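Peptidoglycan-N-acetylmuramic acid deacetylase PdaC (Bacillus subtilis subsp. subtilis str. 168, PDB 6H8N) deacetylates N-acetylmuramic acid residues of peptidoglycan, conferring resistance to lysozyme, and can deacylate short chitin oligomers, this chain being its C-terminal polysaccharide deacetylase domain. Local coordinates at residues A[19-24]-A[45-50]; A[131-136]-A[157-162]; A[140-145]-A[163-168]. The protein carries 1 engineered substitution. All coordinates share one frame; numbering follows the deposited sequence.

In the fold
All three contacts lie in the NodB homology domain, whose parallel strands and surrounding helices form the (β/α) barrel of this deacetylase family. Contact 1 closes in the chain before the other two begin; contacts 2 and 3 interleave, because strand 155-159 leads from helix 139-149 to helix 163-178. The centres of contacts 2 and 3 are about 8 Å apart, and a probable hydrogen bond from Ser165 to Asp133 joins them. Contact 1 lies about 16 Å from contact 2 and about 20 Å from contact 3. Thr24, in the first turn of helix 22-35 beyond metal ligand Asp18, bonds to Asp160 O in the loop after His159, tying together two chain segments that follow active-site residues.

Contact 1: A[19-24]-A[45-50]; sequences GPNPAT and GSRVQY
Arg47 and Val48 of helix 45-50 pack against Gly19, Pro20 and Asn21. Gly19 and Pro20 close the first conserved motif (TFDDGP) of the NodB domain, with engineered Ser17 and zinc ligand Asp18, and Asn21 follows. The short helix follows strand 40-43, and the loop follows strand 11-17 of the same parallel sheet. At the start of the helix, the backbones of Gly45 and Ser46 bond to Ser69 and Trp70, close in sequence to zinc ligands His68 and His72.

Arg47 carries most of the contact. Its CG stands anti to the carbonyl carbon (chi1 -82°), and from there the chain runs extended to NE, passing Pro20 in the opposite direction to the proline ring. Along the way Arg47 CB lies 3.7 Å from Pro20 CD, and Arg47 CD is 3.2 Å from Pro20 O. The guanidinium then turns its NH1 to two acceptors. The bond from Arg47 NH1 to Pro20 O is 3.0 Å long and fairly straight at 162°, with the oxygen at the edge of the guanidinium, near its plane. The bond from Arg47 NH1 to Asn21 OD1, 3.1 Å, is more bent, and its donor lies above the amide's carbonyl plane; the amide and guanidinium planes stand 89° apart.

Past Arg47, its own carbonyl O sits 3.6 Å from Pro20 CG. Val48 supplies the apolar end, its CG2 4.0 Å from Pro20 CD; Val43, Leu55 of helix 52-60 and Ile93 and Ile97 of helix 80-98 also touch it. The peptide bond before Pro20 is cis, a feature of the loop that presents this ring to the helix. Asn21 is anchored on its other branch as well: while OD1 accepts from Arg47, Asn21 ND2 donates to Thr24 OG1 at 2.9 Å, in the amide plane.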
# COMPACT_ATOMS: atom_id res chain seq x y z
N GLY A 19 5.62 7.50 2.48
CA GLY A 19 6.02 7.67 3.87
C GLY A 19 7.19 6.75 4.20
O GLY A 19 7.78 6.12 3.32
N PRO A 20 7.52 6.62 5.49
CA PRO A 20 6.78 7.20 6.61
C PRO A 20 6.99 8.69 6.78
O PRO A 20 8.05 9.24 6.47
CB PRO A 20 7.35 6.47 7.82
CG PRO A 20 8.69 6.03 7.40
CD PRO A 20 8.58 5.71 5.95
N ASN A 21 5.96 9.35 7.31
CA ASN A 21 6.03 10.74 7.72
C ASN A 21 5.23 10.81 9.01
O ASN A 21 3.99 10.81 8.96
CB ASN A 21 5.41 11.63 6.66
CG ASN A 21 5.56 13.07 6.98
OD1 ASN A 21 6.65 13.51 7.32
ND2 ASN A 21 4.47 13.83 6.91
N PRO A 22 5.88 10.85 10.18
CA PRO A 22 5.11 10.69 11.43
C PRO A 22 3.83 11.50 11.53
O PRO A 22 2.78 10.94 11.87
CB PRO A 22 6.14 11.04 12.50
CG PRO A 22 7.43 10.57 11.92
CD PRO A 22 7.33 10.86 10.43
N ALA A 23 3.86 12.79 11.21
CA ALA A 23 2.70 13.63 11.45
C ALA A 23 1.48 13.11 10.69
O ALA A 23 0.36 13.18 11.20
CB ALA A 23 3.00 15.07 11.07
N THR A 24 1.67 12.61 9.48
CA THR A 24 0.56 12.13 8.67
C THR A 24 0.38 10.61 8.79
O THR A 24 -0.74 10.14 8.99
CB THR A 24 0.75 12.55 7.22
OG1 THR A 24 2.05 12.17 6.78
CG2 THR A 24 0.62 14.05 7.07
N GLY A 45 12.92 4.08 1.33
CA GLY A 45 14.03 3.71 2.19
C GLY A 45 14.63 4.90 2.93
O GLY A 45 14.96 4.80 4.11
N SER A 46 14.78 6.04 2.25
CA SER A 46 15.34 7.21 2.91
C SER A 46 14.49 7.64 4.11
O SER A 46 15.02 8.04 5.16
CB SER A 46 15.49 8.35 1.91
OG SER A 46 14.25 8.72 1.34
N ARG A 47 13.17 7.56 3.99
CA ARG A 47 12.28 7.93 5.09
C ARG A 47 12.23 6.89 6.19
O ARG A 47 12.07 7.24 7.37
CB ARG A 47 10.88 8.25 4.58
CG ARG A 47 10.78 9.67 4.04
CD ARG A 47 9.37 10.07 3.63
NE ARG A 47 9.28 11.50 3.43
CZ ARG A 47 9.00 12.38 4.38
NH1 ARG A 47 8.70 12.01 5.60
NH2 ARG A 47 8.96 13.68 4.07
N VAL A 48 12.33 5.60 5.86
CA VAL A 48 12.50 4.58 6.88
C VAL A 48 13.73 4.89 7.73
O VAL A 48 13.70 4.77 8.96
CB VAL A 48 12.57 3.18 6.25
CG1 VAL A 48 12.96 2.15 7.26
CG2 VAL A 48 11.26 2.82 5.60
N GLN A 49 14.82 5.29 7.08
CA GLN A 49 16.05 5.62 7.81
C GLN A 49 15.83 6.80 8.74
O GLN A 49 16.32 6.79 9.87
CB GLN A 49 17.17 5.90 6.82
CG GLN A 49 18.55 6.06 7.46
CD GLN A 49 19.64 6.06 6.42
OE1 GLN A 49 20.51 5.17 6.40
NE2 GLN A 49 19.59 7.02 5.51
N TYR A 50 15.07 7.80 8.30
CA TYR A 50 14.78 8.95 9.15
C TYR A 50 13.83 8.61 10.29
O TYR A 50 13.93 9.21 11.38
CB TYR A 50 14.13 10.06 8.33
CG TYR A 50 15.07 10.87 7.43
CD1 TYR A 50 16.24 11.40 7.90
CD2 TYR A 50 14.76 11.08 6.08
CE1 TYR A 50 17.08 12.16 7.07
CE2 TYR A 50 15.59 11.81 5.25
CZ TYR A 50 16.75 12.35 5.75
OH TYR A 50 17.60 13.10 4.94

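Contact 2: A[131-136]-A[157-162]; sequences PEDWKD and LIHDIY. With PO4 (phosphate ion), chain D.
The active-site histidine and its carboxylate partner meet here: His159, probably the proton donor, and Asp133, which probably raises its pKa. Asp133 binds with both oxygens. His159 ND1 donates to Asp133 OD1 at 2.6 Å, on the syn side and slightly out of the carboxylate plane (N-H...O 153°). The backbone His159 N donates to Asp133 OD2 at 2.8 Å, using the syn lone pair. Ser165 also bonds to OD2, so the carboxylate is fixed from several directions. With CG between the backbone N and the carbonyl carbon (chi1 62°) the carboxylate is carried toward the strand, and the bonds to its two oxygens hold its rotation.

The imidazole is thereby oriented with NE2 pointing the other way, where it donates almost straight to O2 of a phosphate ion, probably from the crystallisation liquor, His159 NE2 to O2 2.7 Å. Trp134 turns its edge to the imidazole face in an offset edge-to-face pair, centroids of its five-membered ring and the histidine ring 5.7 Å apart, planes at 79°. Farther along, Trp134 CB lies 3.9 Å from Tyr162 OH. At the other end Pro131 CD approaches Leu157 O to 3.1 Å, and a water bridges Asp133 N and Leu157 O. Zinc ligand Asp18 touches His159. A histidine oriented by an aspartate beside the metal is the arrangement of the family 4 carbohydrate esterase active site.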
# COMPACT_ATOMS: atom_id res chain seq x y z
N PRO A 131 -6.92 9.00 -6.65
CA PRO A 131 -7.55 10.33 -6.63
C PRO A 131 -6.59 11.47 -6.91
O PRO A 131 -6.99 12.63 -6.81
CB PRO A 131 -8.08 10.42 -5.20
CG PRO A 131 -7.08 9.62 -4.41
CD PRO A 131 -6.71 8.47 -5.29
N GLU A 132 -5.33 11.18 -7.18
CA GLU A 132 -4.34 12.19 -7.48
C GLU A 132 -4.26 13.23 -6.36
O GLU A 132 -4.36 14.45 -6.58
CB GLU A 132 -4.62 12.83 -8.84
CG GLU A 132 -4.71 11.81 -9.97
CD GLU A 132 -4.72 12.44 -11.34
OE1 GLU A 132 -5.72 13.09 -11.70
OE2 GLU A 132 -3.72 12.30 -12.06
N ASP A 133 -4.08 12.75 -5.14
CA ASP A 133 -4.05 13.63 -3.97
C ASP A 133 -2.83 14.55 -3.95
O ASP A 133 -2.82 15.51 -3.17
CB ASP A 133 -4.17 12.81 -2.69
CG ASP A 133 -3.01 11.85 -2.49
OD1 ASP A 133 -2.13 11.77 -3.37
OD2 ASP A 133 -2.94 11.24 -1.43
N TRP A 134 -1.82 14.29 -4.80
CA TRP A 134 -0.70 15.20 -4.97
C TRP A 134 -1.10 16.42 -5.79
O TRP A 134 -0.48 17.48 -5.68
CB TRP A 134 0.48 14.47 -5.65
CG TRP A 134 0.12 13.88 -6.97
CD1 TRP A 134 -0.32 12.60 -7.22
CD2 TRP A 134 0.12 14.54 -8.24
NE1 TRP A 134 -0.61 12.45 -8.55
CE2 TRP A 134 -0.33 13.61 -9.20
CE3 TRP A 134 0.47 15.84 -8.67
CZ2 TRP A 134 -0.44 13.94 -10.56
CZ3 TRP A 134 0.35 16.14 -10.00
CH2 TRP A 134 -0.10 15.20 -10.93
N LYS A 135 -2.11 16.25 -6.64
CA LYS A 135 -2.55 17.28 -7.58
C LYS A 135 -3.68 18.10 -6.99
O LYS A 135 -3.65 19.34 -7.03
CB LYS A 135 -3.02 16.61 -8.87
CG LYS A 135 -3.48 17.58 -9.96
CD LYS A 135 -3.79 16.80 -11.23
CE LYS A 135 -4.43 17.67 -12.31
NZ LYS A 135 -4.61 16.92 -13.59
N ASP A 136 -4.68 17.43 -6.42
CA ASP A 136 -5.83 18.08 -5.80
C ASP A 136 -5.68 17.88 -4.29
O ASP A 136 -6.19 16.92 -3.71
CB ASP A 136 -7.10 17.47 -6.34
CG ASP A 136 -7.22 17.63 -7.86
OD1 ASP A 136 -6.75 18.66 -8.37
OD2 ASP A 136 -7.80 16.73 -8.50
N LEU A 157 -4.91 4.07 -4.04
CA LEU A 157 -3.64 4.76 -3.80
C LEU A 157 -3.86 6.11 -3.14
O LEU A 157 -4.52 6.99 -3.72
CB LEU A 157 -2.89 4.95 -5.11
CG LEU A 157 -1.66 5.87 -5.11
CD1 LEU A 157 -0.62 5.34 -4.13
CD2 LEU A 157 -1.10 6.03 -6.51
N ILE A 158 -3.28 6.31 -1.96
CA ILE A 158 -3.19 7.60 -1.29
C ILE A 158 -1.72 7.82 -0.95
O ILE A 158 -0.98 6.86 -0.70
CB ILE A 158 -4.06 7.59 -0.01
CG1 ILE A 158 -5.53 7.40 -0.38
CG2 ILE A 158 -3.83 8.83 0.85
CD1 ILE A 158 -6.46 7.14 0.77
N HIS A 159 -1.26 9.07 -0.97
CA HIS A 159 0.13 9.37 -0.61
C HIS A 159 0.15 9.92 0.81
O HIS A 159 -0.37 11.01 1.05
CB HIS A 159 0.72 10.33 -1.64
CG HIS A 159 0.68 9.78 -3.03
ND1 HIS A 159 -0.42 9.91 -3.86
CD2 HIS A 159 1.57 9.02 -3.72
CE1 HIS A 159 -0.19 9.28 -5.00
NE2 HIS A 159 1.01 8.73 -4.94
N ASP A 160 0.75 9.18 1.75
CA ASP A 160 0.61 9.50 3.19
C ASP A 160 1.62 10.52 3.67
O ASP A 160 2.14 10.39 4.78
CB ASP A 160 0.63 8.24 4.09
CG ASP A 160 1.93 7.44 4.01
OD1 ASP A 160 2.37 7.14 2.90
OD2 ASP A 160 2.47 7.07 5.10
N ILE A 161 1.88 11.56 2.88
CA ILE A 161 2.81 12.62 3.24
C ILE A 161 2.15 13.99 3.28
O ILE A 161 2.83 14.99 3.56
CB ILE A 161 4.03 12.63 2.29
CG1 ILE A 161 3.60 12.81 0.84
CG2 ILE A 161 4.80 11.33 2.48
CD1 ILE A 161 4.76 13.12 -0.09
N TYR A 162 0.86 14.09 2.98
CA TYR A 162 0.15 15.36 2.95
C TYR A 162 -0.94 15.39 4.02
O TYR A 162 -1.66 14.40 4.21
CB TYR A 162 -0.51 15.58 1.59
CG TYR A 162 0.44 15.48 0.42
CD1 TYR A 162 1.51 16.36 0.29
CD2 TYR A 162 0.28 14.50 -0.54
CE1 TYR A 162 2.38 16.26 -0.79
CE2 TYR A 162 1.15 14.40 -1.62
CZ TYR A 162 2.20 15.28 -1.73
OH TYR A 162 3.05 15.17 -2.81
P PO4 D . 3.69 7.71 -6.82
O1 PO4 D . 3.78 9.02 -7.66
O2 PO4 D . 2.24 7.26 -6.84
O3 PO4 D . 4.03 8.09 -5.42
O4 PO4 D . 4.66 6.71 -7.37
O HOH W 1 -3.49 9.60 -4.92

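Contact 3: A[140-145]-A[163-168]; sequences KTIVDR and RTSADA
Ala168, Ile142 and Val143 account for most of the buried surface where helices 139-149 and 163-178 pack together. The axes of the two segments approach to 8.9 Å, and their N-to-C directions are inclined by 45° (signed crossing angle -45°). The spacing is consistent with the small Ala168 at the closest backbone approach, Val143 CA to Ala168 CA 5.4 Å. The alanine methyl points at the opposing helix and is met by two branched residues one after the other in sequence.

From Ile142 comes CG2, 3.6 Å from Ala168 CB; from Val143 comes CG2, 3.7 Å from the same methyl and equally near Ala168 CA. The two methyls reach Ala168 CB from directions about a right angle apart. The two isoleucine branches divide the work: with CG1 anti to the carbonyl carbon (chi1 -61°), CG2 is left for the alanine while CD1 reaches back one turn, to 4.0 Å from Thr164 O and 4.3 Å from Ser165 OG. No hydrogen bond crosses; the segments meet through van der Waals packing, mainly methyl against methyl.

Ser165 spends its hydroxyl on Asp133, while Ile142 itself leans on Asp133. Helix 139-149 flanks helix 163-178 on one side, Thr24, Gln27 and Ile28 of helix 22-35 touch Ala166 of the latter, and strand 155-159 supplies Ile158 against Ser165.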
# COMPACT_ATOMS: atom_id res chain seq x y z
N LYS A 140 -11.98 17.09 0.69
CA LYS A 140 -13.24 16.61 0.16
C LYS A 140 -13.11 16.10 -1.26
O LYS A 140 -13.80 15.16 -1.64
CB LYS A 140 -14.29 17.72 0.24
CG LYS A 140 -15.70 17.23 0.07
CD LYS A 140 -16.74 18.35 0.23
CE LYS A 140 -18.15 17.80 0.19
NZ LYS A 140 -18.29 16.55 -0.66
N THR A 141 -12.24 16.72 -2.06
CA THR A 141 -12.02 16.24 -3.42
C THR A 141 -11.47 14.82 -3.41
O THR A 141 -11.92 13.97 -4.18
CB THR A 141 -11.08 17.18 -4.16
OG1 THR A 141 -11.69 18.48 -4.28
CG2 THR A 141 -10.76 16.67 -5.56
N ILE A 142 -10.49 14.57 -2.54
CA ILE A 142 -9.91 13.23 -2.42
C ILE A 142 -10.95 12.22 -1.94
O ILE A 142 -11.10 11.14 -2.52
CB ILE A 142 -8.69 13.27 -1.49
CG1 ILE A 142 -7.61 14.21 -2.03
CG2 ILE A 142 -8.13 11.87 -1.27
CD1 ILE A 142 -6.66 14.67 -0.96
N VAL A 143 -11.67 12.55 -0.86
CA VAL A 143 -12.68 11.64 -0.33
C VAL A 143 -13.69 11.28 -1.41
O VAL A 143 -14.04 10.11 -1.60
CB VAL A 143 -13.38 12.27 0.89
CG1 VAL A 143 -14.56 11.43 1.32
CG2 VAL A 143 -12.42 12.45 2.04
N ASP A 144 -14.22 12.30 -2.10
CA ASP A 144 -15.30 12.03 -3.04
C ASP A 144 -14.81 11.20 -4.22
O ASP A 144 -15.53 10.31 -4.69
CB ASP A 144 -15.97 13.33 -3.50
CG ASP A 144 -16.81 13.95 -2.41
OD1 ASP A 144 -16.86 13.40 -1.29
OD2 ASP A 144 -17.43 15.01 -2.67
N ARG A 145 -13.59 11.45 -4.70
CA ARG A 145 -13.05 10.65 -5.80
C ARG A 145 -12.90 9.19 -5.37
O ARG A 145 -13.32 8.26 -6.08
CB ARG A 145 -11.70 11.22 -6.26
CG ARG A 145 -11.77 12.52 -7.06
CD ARG A 145 -10.40 12.98 -7.62
NE ARG A 145 -10.01 12.20 -8.80
CZ ARG A 145 -9.04 12.51 -9.66
NH1 ARG A 145 -8.80 11.72 -10.71
NH2 ARG A 145 -8.29 13.59 -9.50
N ARG A 163 -1.08 16.54 4.68
CA ARG A 163 -2.13 16.69 5.68
C ARG A 163 -3.51 16.39 5.10
O ARG A 163 -4.32 15.72 5.74
CB ARG A 163 -2.07 18.11 6.26
CG ARG A 163 -3.18 18.45 7.24
CD ARG A 163 -2.66 18.53 8.67
NE ARG A 163 -1.91 17.34 9.08
CZ ARG A 163 -2.45 16.15 9.28
NH1 ARG A 163 -1.69 15.12 9.66
NH2 ARG A 163 -3.75 15.97 9.11
N THR A 164 -3.81 16.91 3.91
CA THR A 164 -5.11 16.67 3.30
C THR A 164 -5.32 15.20 3.00
O THR A 164 -6.46 14.72 3.01
CB THR A 164 -5.33 17.53 2.05
OG1 THR A 164 -4.14 17.57 1.26
CG2 THR A 164 -5.70 18.96 2.41
N SER A 165 -4.25 14.47 2.68
CA SER A 165 -4.35 13.03 2.43
C SER A 165 -4.64 12.27 3.71
O SER A 165 -5.44 11.34 3.71
CB SER A 165 -3.06 12.53 1.78
OG SER A 165 -2.93 13.08 0.49
N ALA A 166 -3.99 12.62 4.81
CA ALA A 166 -4.27 11.94 6.07
C ALA A 166 -5.70 12.23 6.53
O ALA A 166 -6.41 11.33 6.99
CB ALA A 166 -3.27 12.36 7.14
N ASP A 167 -6.12 13.48 6.42
CA ASP A 167 -7.50 13.82 6.79
C ASP A 167 -8.50 13.09 5.91
O ASP A 167 -9.49 12.53 6.40
CB ASP A 167 -7.72 15.33 6.72
CG ASP A 167 -6.98 16.08 7.82
OD1 ASP A 167 -6.62 15.47 8.85
OD2 ASP A 167 -6.78 17.30 7.66
N ALA A 168 -8.26 13.07 4.60
CA ALA A 168 -9.12 12.32 3.70
C ALA A 168 -9.14 10.84 4.05
O ALA A 168 -10.19 10.20 4.04
CB ALA A 168 -8.69 12.52 2.25